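Local coordinates for protein peptidoglycan D,D-transpeptidase FtsI (Yersinia pestis, PDB 6SYN) that probably cross-links peptidoglycan strands as a class B penicillin-binding protein with D,D-transpeptidase activity, and is captured here with a beta-lactam-derived ligand, at residues G425-I436 against G488-M499; D454-G462 against V474-Y485. One frame throughout, in Å; residues are numbered along the deposited sequence. Where two conformers were deposited one is given.

Contact 1. Residues G425-I436 against G488-M499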
loop_
_atom_site.group_PDB
_atom_site.type_symbol
_atom_site.label_atom_id
_atom_site.label_comp_id
_atom_site.label_asym_id
_atom_site.label_seq_id
_atom_site.Cartn_x
_atom_site.Cartn_y
_atom_site.Cartn_z
ATOM N N GLY A 425 10.657 -19.562 7.912
ATOM C CA GLY A 425 9.437 -19.090 8.594
ATOM C C GLY A 425 8.398 -18.533 7.633
ATOM O O GLY A 425 7.318 -18.142 8.124
ATOM N N GLY A 426 8.698 -18.496 6.328
ATOM C CA GLY A 426 7.806 -17.964 5.276
ATOM C C GLY A 426 7.630 -18.933 4.118
ATOM O O GLY A 426 7.409 -18.462 2.991
ATOM N N THR A 427 7.703 -20.240 4.393
ATOM C CA THR A 427 7.480 -21.360 3.436
ATOM C C THR A 427 6.144 -21.194 2.701
ATOM O O THR A 427 6.071 -21.608 1.523
ATOM C CB THR A 427 7.522 -22.705 4.171
ATOM O OG1 THR A 427 6.820 -22.540 5.404
ATOM C CG2 THR A 427 8.934 -23.180 4.441
ATOM N N LYS A 428 5.133 -20.614 3.362
ATOM C CA LYS A 428 3.764 -20.426 2.804
ATOM C C LYS A 428 3.796 -19.503 1.577
ATOM O O LYS A 428 2.853 -19.591 0.771
ATOM C CB LYS A 428 2.792 -19.919 3.877
ATOM C CG LYS A 428 2.052 -21.031 4.615
ATOM C CD LYS A 428 1.315 -20.587 5.862
ATOM C CE LYS A 428 1.115 -21.703 6.871
ATOM N NZ LYS A 428 0.162 -22.735 6.393
ATOM N N ALA A 429 4.838 -18.677 1.425
ATOM C CA ALA A 429 5.020 -17.739 0.290
ATOM C C ALA A 429 5.706 -18.423 -0.901
ATOM O O ALA A 429 5.816 -17.769 -1.947
ATOM C CB ALA A 429 5.822 -16.548 0.739
ATOM N N ALA A 430 6.162 -19.674 -0.759
ATOM C CA ALA A 430 6.896 -20.410 -1.816
ATOM C C ALA A 430 6.032 -20.472 -3.077
ATOM O O ALA A 430 4.820 -20.735 -2.949
ATOM C CB ALA A 430 7.283 -21.794 -1.352
ATOM N N ILE A 431 6.654 -20.227 -4.235
ATOM C CA ILE A 431 6.007 -20.207 -5.576
ATOM C C ILE A 431 6.560 -21.375 -6.386
ATOM O O ILE A 431 7.793 -21.491 -6.469
ATOM C CB ILE A 431 6.271 -18.868 -6.287
ATOM C CG1 ILE A 431 5.957 -17.688 -5.367
ATOM C CG2 ILE A 431 5.523 -18.799 -7.613
ATOM C CD1 ILE A 431 5.598 -16.424 -6.091
ATOM N N LYS A 432 5.679 -22.177 -6.980
ATOM C CA LYS A 432 6.057 -23.398 -7.730
ATOM C C LYS A 432 6.829 -22.983 -8.990
ATOM O O LYS A 432 6.260 -22.250 -9.828
ATOM C CB LYS A 432 4.815 -24.232 -8.069
ATOM C CG LYS A 432 4.058 -24.814 -6.880
ATOM C CD LYS A 432 4.835 -25.848 -6.083
ATOM C CE LYS A 432 4.032 -26.461 -4.952
ATOM N NZ LYS A 432 3.108 -27.520 -5.422
ATOM N N GLY A 433 8.090 -23.417 -9.091
ATOM C CA GLY A 433 8.935 -23.273 -10.291
ATOM C C GLY A 433 9.768 -22.004 -10.271
ATOM O O GLY A 433 10.398 -21.708 -11.307
ATOM N N TYR A 434 9.782 -21.282 -9.147
ATOM C CA TYR A 434 10.524 -20.005 -8.969
ATOM C C TYR A 434 11.241 -20.008 -7.618
ATOM O O TYR A 434 10.694 -20.566 -6.641
ATOM C CB TYR A 434 9.582 -18.800 -9.024
ATOM C CG TYR A 434 8.957 -18.509 -10.367
ATOM C CD1 TYR A 434 9.603 -17.727 -11.309
ATOM C CD2 TYR A 434 7.694 -18.988 -10.682
ATOM C CE1 TYR A 434 9.019 -17.440 -12.533
ATOM C CE2 TYR A 434 7.097 -18.716 -11.903
ATOM C CZ TYR A 434 7.761 -17.937 -12.833
ATOM O OH TYR A 434 7.173 -17.665 -14.034
ATOM N N ARG A 435 12.420 -19.382 -7.583
ATOM C CA ARG A 435 13.203 -19.070 -6.359
ATOM C C ARG A 435 12.853 -17.650 -5.911
ATOM O O ARG A 435 12.751 -16.764 -6.790
ATOM C CB ARG A 435 14.706 -19.132 -6.641
ATOM C CG ARG A 435 15.188 -20.423 -7.288
ATOM C CD ARG A 435 16.528 -20.221 -7.971
ATOM N NE ARG A 435 17.532 -19.629 -7.096
ATOM C CZ ARG A 435 18.690 -19.107 -7.501
ATOM N NH1 ARG A 435 19.009 -19.089 -8.788
ATOM N NH2 ARG A 435 19.532 -18.601 -6.615
ATOM N N ILE A 436 12.690 -17.433 -4.601
ATOM C CA ILE A 436 12.283 -16.115 -4.033
ATOM C C ILE A 436 13.172 -15.768 -2.835
ATOM O O ILE A 436 13.589 -16.685 -2.112
ATOM C CB ILE A 436 10.781 -16.074 -3.666
ATOM C CG1 ILE A 436 10.432 -16.942 -2.454
ATOM C CG2 ILE A 436 9.916 -16.422 -4.868
ATOM C CD1 ILE A 436 8.997 -16.796 -2.001
ATOM N N GLY A 488 4.543 -14.857 8.610
ATOM C CA GLY A 488 4.781 -16.153 7.946
ATOM C C GLY A 488 3.491 -16.924 7.716
ATOM O O GLY A 488 3.440 -17.722 6.759
ATOM N N ALA A 489 2.487 -16.685 8.562
ATOM C CA ALA A 489 1.207 -17.425 8.609
ATOM C C ALA A 489 0.090 -16.662 7.879
ATOM O O ALA A 489 -0.830 -17.326 7.370
ATOM C CB ALA A 489 0.847 -17.669 10.054
ATOM N N VAL A 490 0.167 -15.325 7.836
ATOM C CA VAL A 490 -0.952 -14.425 7.419
ATOM C C VAL A 490 -0.594 -13.668 6.133
ATOM O O VAL A 490 -1.482 -13.566 5.263
ATOM C CB VAL A 490 -1.321 -13.450 8.553
ATOM C CG1 VAL A 490 -2.222 -12.325 8.067
ATOM C CG2 VAL A 490 -1.959 -14.178 9.726
ATOM N N SER A 491 0.630 -13.140 6.020
ATOM C CA SER A 491 1.075 -12.291 4.878
ATOM C C SER A 491 1.895 -13.101 3.857
ATOM O O SER A 491 1.692 -12.880 2.645
ATOM C CB SER A 491 1.819 -11.076 5.370
ATOM O OG SER A 491 0.972 -10.270 6.179
ATOM N N ALA A 492 2.770 -14.011 4.309
ATOM C CA ALA A 492 3.552 -14.932 3.446
ATOM C C ALA A 492 2.672 -15.519 2.342
ATOM O O ALA A 492 3.033 -15.444 1.173
ATOM C CB ALA A 492 4.199 -16.021 4.271
ATOM N N PRO A 493 1.497 -16.120 2.650
ATOM C CA PRO A 493 0.678 -16.749 1.615
ATOM C C PRO A 493 0.149 -15.737 0.592
ATOM O O PRO A 493 0.137 -16.060 -0.579
ATOM C CB PRO A 493 -0.484 -17.422 2.372
ATOM C CG PRO A 493 -0.504 -16.769 3.742
ATOM C CD PRO A 493 0.899 -16.255 3.989
ATOM N N VAL A 494 -0.259 -14.552 1.053
ATOM C CA VAL A 494 -0.771 -13.446 0.189
ATOM C C VAL A 494 0.369 -12.963 -0.717
ATOM O O VAL A 494 0.088 -12.643 -1.889
ATOM C CB VAL A 494 -1.362 -12.285 1.012
ATOM C CG1 VAL A 494 -1.831 -11.145 0.121
ATOM C CG2 VAL A 494 -2.498 -12.747 1.908
ATOM N N PHE A 495 1.600 -12.907 -0.199
ATOM C CA PHE A 495 2.812 -12.571 -0.992
ATOM C C PHE A 495 2.969 -13.600 -2.115
ATOM O O PHE A 495 3.173 -13.198 -3.273
ATOM C CB PHE A 495 4.068 -12.527 -0.120
ATOM C CG PHE A 495 5.327 -12.191 -0.881
ATOM C CD1 PHE A 495 5.903 -13.112 -1.746
ATOM C CD2 PHE A 495 5.934 -10.953 -0.742
ATOM C CE1 PHE A 495 7.062 -12.806 -2.444
ATOM C CE2 PHE A 495 7.095 -10.650 -1.440
ATOM C CZ PHE A 495 7.656 -11.575 -2.291
ATOM N N GLY A 496 2.888 -14.888 -1.771
ATOM C CA GLY A 496 3.065 -16.008 -2.714
ATOM C C GLY A 496 2.068 -15.935 -3.856
ATOM O O GLY A 496 2.503 -15.959 -5.026
ATOM N N ALA A 497 0.781 -15.823 -3.520
ATOM C CA ALA A 497 -0.349 -15.684 -4.466
ATOM C C ALA A 497 -0.111 -14.498 -5.412
ATOM O O ALA A 497 -0.322 -14.667 -6.628
ATOM C CB ALA A 497 -1.640 -15.524 -3.701
ATOM N N ILE A 498 0.301 -13.338 -4.886
ATOM C CA ILE A 498 0.464 -12.091 -5.696
ATOM C C ILE A 498 1.698 -12.231 -6.597
ATOM O O ILE A 498 1.566 -11.994 -7.803
ATOM C CB ILE A 498 0.526 -10.829 -4.809
ATOM C CG1 ILE A 498 -0.867 -10.445 -4.298
ATOM C CG2 ILE A 498 1.184 -9.675 -5.555
ATOM C CD1 ILE A 498 -0.893 -9.277 -3.339
ATOM N N MET A 499 2.847 -12.617 -6.039
ATOM C CA MET A 499 4.127 -12.699 -6.794
ATOM C C MET A 499 4.037 -13.783 -7.878
ATOM O O MET A 499 4.618 -13.570 -8.957
ATOM C CB MET A 499 5.313 -12.977 -5.864
ATOM C CG MET A 499 6.659 -12.772 -6.534
ATOM S SD MET A 499 6.756 -11.211 -7.466
ATOM C CE MET A 499 7.587 -10.159 -6.274
#
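Ile431 lays its CD1 methyl over the start of the Met499 side chain, 3.5 Å from Met499 CB, and the two chains cross at about a right angle; Met499 CG, anti to the backbone N (chi1 -167°), carries the rest of its side chain off from Ile431. This belongs to the penicillin-binding transpeptidase domain: the loop that leads from helix 406-416 into strand 437-446 runs along the C-terminal helix 492-505, which lies on the five-stranded antiparallel sheet. No hydrogen bond joins the segments; small residues let the backbones come close at Ala429 and Gly496. Ala429, in a 3-10 turn, sets its methyl 3.9 Å from Ala492 CB, and the same methyl approaches the Phe495 ring obliquely at CD1, 4.2 Å away. With no side chain at Gly496, Ala429 O comes to 3.4 Å from Gly496 CA. Lys428 lays its aliphatic part across Gly488 and Pro493, CB facing the Pro493 ring and CD lying 3.7 Å from Gly488 O, while its bent end leads the amine away. Near the ligand pocket two glycines meet by backbone alone, Gly488 CA giving a C-H...O contact to Gly425 O at 3.2 Å.

Contact 2. Residues D454-G462 against V474-Y485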
loop_
_atom_site.group_PDB
_atom_site.type_symbol
_atom_site.label_atom_id
_atom_site.label_comp_id
_atom_site.label_asym_id
_atom_site.label_seq_id
_atom_site.Cartn_x
_atom_site.Cartn_y
_atom_site.Cartn_z
ATOM N N ASP A 454 -0.660 -6.286 22.571
ATOM C CA ASP A 454 -0.578 -7.653 21.997
ATOM C C ASP A 454 -1.471 -7.676 20.750
ATOM O O ASP A 454 -2.364 -8.534 20.647
ATOM C CB ASP A 454 -0.857 -8.690 23.085
ATOM C CG ASP A 454 0.212 -8.684 24.170
ATOM O OD1 ASP A 454 1.220 -7.953 24.003
ATOM O OD2 ASP A 454 0.033 -9.401 25.177
ATOM N N ARG A 455 -1.201 -6.724 19.855
ATOM C CA ARG A 455 -1.815 -6.528 18.518
ATOM C C ARG A 455 -0.633 -6.382 17.552
ATOM O O ARG A 455 0.418 -5.870 17.992
ATOM C CB ARG A 455 -2.774 -5.332 18.585
ATOM C CG ARG A 455 -3.630 -5.326 19.848
ATOM C CD ARG A 455 -4.720 -4.274 19.911
ATOM N NE ARG A 455 -5.818 -4.545 18.986
ATOM C CZ ARG A 455 -7.098 -4.712 19.319
ATOM N NH1 ARG A 455 -7.493 -4.638 20.581
ATOM N NH2 ARG A 455 -7.992 -4.948 18.373
ATOM N N TYR A 456 -0.744 -6.876 16.317
ATOM C CA TYR A 456 0.442 -7.124 15.452
ATOM C C TYR A 456 0.226 -6.622 14.020
ATOM O O TYR A 456 -0.921 -6.572 13.543
ATOM C CB TYR A 456 0.798 -8.613 15.475
ATOM C CG TYR A 456 0.890 -9.204 16.860
ATOM C CD1 TYR A 456 2.009 -9.001 17.651
ATOM C CD2 TYR A 456 -0.153 -9.948 17.390
ATOM C CE1 TYR A 456 2.097 -9.534 18.928
ATOM C CE2 TYR A 456 -0.083 -10.487 18.665
ATOM C CZ TYR A 456 1.046 -10.279 19.437
ATOM O OH TYR A 456 1.123 -10.808 20.694
ATOM N N LEU A 457 1.334 -6.231 13.382
ATOM C CA LEU A 457 1.463 -6.017 11.919
ATOM C C LEU A 457 2.086 -7.271 11.295
ATOM O O LEU A 457 3.304 -7.464 11.461
ATOM C CB LEU A 457 2.362 -4.806 11.658
ATOM C CG LEU A 457 1.880 -3.481 12.235
ATOM C CD1 LEU A 457 2.978 -2.435 12.142
ATOM C CD2 LEU A 457 0.626 -3.007 11.520
ATOM N N ALA A 458 1.279 -8.086 10.614
ATOM C CA ALA A 458 1.737 -9.269 9.852
ATOM C C ALA A 458 2.378 -8.778 8.552
ATOM O O ALA A 458 1.654 -8.234 7.696
ATOM C CB ALA A 458 0.598 -10.229 9.604
ATOM N N TYR A 459 3.696 -8.957 8.445
ATOM C CA TYR A 459 4.560 -8.490 7.334
ATOM C C TYR A 459 5.051 -9.674 6.502
ATOM O O TYR A 459 5.403 -10.720 7.070
ATOM C CB TYR A 459 5.815 -7.805 7.874
ATOM C CG TYR A 459 5.707 -6.344 8.222
ATOM C CD1 TYR A 459 5.696 -5.375 7.233
ATOM C CD2 TYR A 459 5.709 -5.922 9.540
ATOM C CE1 TYR A 459 5.654 -4.027 7.542
ATOM C CE2 TYR A 459 5.661 -4.577 9.867
ATOM C CZ TYR A 459 5.635 -3.626 8.863
ATOM O OH TYR A 459 5.591 -2.298 9.170
ATOM N N THR A 460 5.122 -9.487 5.187
ATOM C CA THR A 460 6.002 -10.266 4.279
ATOM C C THR A 460 6.444 -9.330 3.154
ATOM O O THR A 460 5.575 -8.796 2.445
ATOM C CB THR A 460 5.329 -11.564 3.814
ATOM O OG1 THR A 460 5.348 -12.469 4.918
ATOM C CG2 THR A 460 6.024 -12.208 2.634
ATOM N N ALA A 461 7.752 -9.104 3.056
ATOM C CA ALA A 461 8.408 -8.308 1.997
ATOM C C ALA A 461 9.364 -9.230 1.245
ATOM O O ALA A 461 9.810 -10.227 1.848
ATOM C CB ALA A 461 9.135 -7.137 2.605
ATOM N N GLY A 462 9.654 -8.929 -0.018
ATOM C CA GLY A 462 10.613 -9.735 -0.786
ATOM C C GLY A 462 10.700 -9.345 -2.244
ATOM O O GLY A 462 10.095 -8.328 -2.659
ATOM N N VAL A 474 5.906 -5.745 -1.154
ATOM C CA VAL A 474 5.612 -5.668 0.307
ATOM C C VAL A 474 4.120 -5.967 0.506
ATOM O O VAL A 474 3.293 -5.510 -0.311
ATOM C CB VAL A 474 5.997 -4.299 0.905
ATOM C CG1 VAL A 474 5.478 -4.123 2.328
ATOM C CG2 VAL A 474 7.497 -4.053 0.852
ATOM N N VAL A 475 3.817 -6.738 1.551
ATOM C CA VAL A 475 2.448 -7.028 2.065
ATOM C C VAL A 475 2.499 -6.879 3.592
ATOM O O VAL A 475 3.336 -7.562 4.225
ATOM C CB VAL A 475 1.986 -8.430 1.618
ATOM C CG1 VAL A 475 0.591 -8.777 2.115
ATOM C CG2 VAL A 475 2.057 -8.580 0.109
ATOM N N VAL A 476 1.685 -5.970 4.141
ATOM C CA VAL A 476 1.476 -5.767 5.607
ATOM C C VAL A 476 -0.027 -5.904 5.886
ATOM O O VAL A 476 -0.811 -5.183 5.245
ATOM C CB VAL A 476 2.038 -4.411 6.096
ATOM C CG1 VAL A 476 1.436 -3.217 5.365
ATOM C CG2 VAL A 476 1.881 -4.235 7.600
ATOM N N ILE A 477 -0.410 -6.834 6.765
ATOM C CA ILE A 477 -1.785 -6.941 7.340
ATOM C C ILE A 477 -1.738 -6.291 8.722
ATOM O O ILE A 477 -0.992 -6.784 9.592
ATOM C CB ILE A 477 -2.291 -8.398 7.434
ATOM C CG1 ILE A 477 -2.186 -9.155 6.106
ATOM C CG2 ILE A 477 -3.707 -8.433 7.993
ATOM C CD1 ILE A 477 -3.083 -8.634 5.009
ATOM N N ASN A 478 -2.517 -5.227 8.906
ATOM C CA ASN A 478 -2.548 -4.434 10.158
ATOM C C ASN A 478 -3.673 -4.988 11.042
ATOM O O ASN A 478 -4.851 -4.891 10.636
ATOM C CB ASN A 478 -2.625 -2.942 9.824
ATOM C CG ASN A 478 -3.156 -2.091 10.955
ATOM O OD1 ASN A 478 -2.639 -2.135 12.069
ATOM N ND2 ASN A 478 -4.182 -1.304 10.664
ATOM N N ASP A 479 -3.277 -5.615 12.160
ATOM C CA ASP A 479 -4.111 -6.089 13.302
ATOM C C ASP A 479 -5.018 -7.254 12.903
ATOM O O ASP A 479 -6.232 -7.185 13.094
ATOM C CB ASP A 479 -4.903 -4.946 13.940
ATOM C CG ASP A 479 -5.426 -5.280 15.328
ATOM O OD1 ASP A 479 -5.013 -6.312 15.882
ATOM O OD2 ASP A 479 -6.241 -4.509 15.843
ATOM N N PRO A 480 -4.450 -8.389 12.427
ATOM C CA PRO A 480 -5.221 -9.614 12.215
ATOM C C PRO A 480 -5.774 -10.153 13.544
ATOM O O PRO A 480 -4.995 -10.325 14.458
ATOM C CB PRO A 480 -4.224 -10.597 11.580
ATOM C CG PRO A 480 -2.856 -10.053 11.935
ATOM C CD PRO A 480 -3.033 -8.555 12.074
ATOM N N GLN A 481 -7.090 -10.406 13.603
ATOM C CA GLN A 481 -7.837 -10.740 14.848
ATOM C C GLN A 481 -8.615 -12.057 14.705
ATOM O O GLN A 481 -9.591 -12.231 15.450
ATOM C CB GLN A 481 -8.801 -9.600 15.201
ATOM C CG GLN A 481 -8.145 -8.418 15.904
ATOM C CD GLN A 481 -7.440 -8.800 17.184
ATOM O OE1 GLN A 481 -7.694 -9.845 17.785
ATOM N NE2 GLN A 481 -6.538 -7.935 17.621
ATOM N N ALA A 482 -8.193 -12.975 13.829
ATOM C CA ALA A 482 -8.934 -14.228 13.540
ATOM C C ALA A 482 -8.165 -15.472 14.013
ATOM O O ALA A 482 -8.647 -16.585 13.736
ATOM C CB ALA A 482 -9.272 -14.308 12.069
ATOM N N GLY A 483 -7.045 -15.311 14.724
ATOM C CA GLY A 483 -6.315 -16.440 15.338
ATOM C C GLY A 483 -4.822 -16.365 15.088
ATOM O O GLY A 483 -4.089 -16.017 16.028
ATOM N N LYS A 484 -4.378 -16.703 13.878
ATOM C CA LYS A 484 -2.950 -16.607 13.486
ATOM C C LYS A 484 -2.628 -15.122 13.277
ATOM O O LYS A 484 -3.538 -14.389 12.834
ATOM C CB LYS A 484 -2.678 -17.477 12.255
ATOM C CG LYS A 484 -3.033 -18.948 12.432
ATOM C CD LYS A 484 -2.386 -19.866 11.417
ATOM C CE LYS A 484 -3.248 -21.063 11.063
ATOM N NZ LYS A 484 -2.469 -22.105 10.351
ATOM N N TYR A 485 -1.410 -14.685 13.621
ATOM C CA TYR A 485 -1.000 -13.256 13.532
ATOM C C TYR A 485 0.429 -13.081 12.987
ATOM O O TYR A 485 0.758 -11.940 12.649
ATOM C CB TYR A 485 -1.185 -12.579 14.891
ATOM C CG TYR A 485 -0.507 -13.286 16.036
ATOM C CD1 TYR A 485 -1.159 -14.289 16.734
ATOM C CD2 TYR A 485 0.786 -12.964 16.416
ATOM C CE1 TYR A 485 -0.546 -14.952 17.782
ATOM C CE2 TYR A 485 1.412 -13.614 17.467
ATOM C CZ TYR A 485 0.743 -14.614 18.151
ATOM O OH TYR A 485 1.335 -15.282 19.183
#
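The beta hairpin of strands 455-464 and 471-478 borders the ligand pocket, and its antiparallel pairing runs from Ala461 opposite Val474 to Leu457 opposite Asn478. Ala458 and Ile477 exchange two backbone hydrogen bonds, as do Thr460 and Val475; Thr460 N to Val475 O, at 2.8 Å, is nearly straight. Past the last bridge Asp479 N still reaches Tyr456 O. On the face carrying Leu457, Tyr459 and Ala461, Val476 turns its CG2 methyl over the Tyr459 ring, a CH-pi contact 4.0 Å from the centroid; chi1 of 58° places CG1 between backbone N and carbonyl carbon and leaves CG2 anti to N, beside the ring. The Tyr459 hydroxyl bonds to Glu249 O. Leu457 CD2 rests 3.4 Å from Asn478 OD1, whose hydrogen-bond donor is Lys445. These are interior strands of the five-stranded sheet of the penicillin-binding transpeptidase fold, 471-478 at its middle; strand 437-446, with Thr440, Gly441 and Thr442 of the pocket, pairs with the other edge of 455-464. On the reverse face, Ala458 CB packs against Ile477 CB and Pro480 CG. Beyond the strand end the chain swings back, bringing Tyr485 onto Tyr456 as an offset stack, centroids 4.4 Å apart and planes at 18°; CD2 of Tyr485 lies over the rim of the Tyr456 ring. Both tyrosines touch the bound ligand. At the outer end Arg455 grips Asp479 side-on: NE (3.2 Å) and NH2 (3.1 Å) both donate to Asp479 OD2, on its syn side, while the guanidinium and carboxylate planes stand 69° apart. Asp479 OD1 instead accepts from Gln481 NE2 at 2.8 Å, and this amide nitrogen also lies over one face of the Arg455 guanidinium without bonding to it.

Overall arrangement
Contact 2 is the more buried, within the central sheet, whereas contact 1 is partly buried and lies on the helix that covers one sheet face. Along the chain, contact 2 is nested inside the loop closed by contact 1. In 454-462 with 474-485, buried strand pairing gives way to an exposed salt-bridge end and a pocket-side tyrosine stack; 425-436 with 488-499 has apolar contacts and close glycine backbones instead. The two also touch directly, Ser491 OG lying 2.6 Å from Ala458 O in a probable hydrogen bond, and Phe495 CB packing on Thr460 CG2 at 3.4 Å. Both approach the ligand, contact 2 through pocket residues and contact 1 through Gly488 nearby.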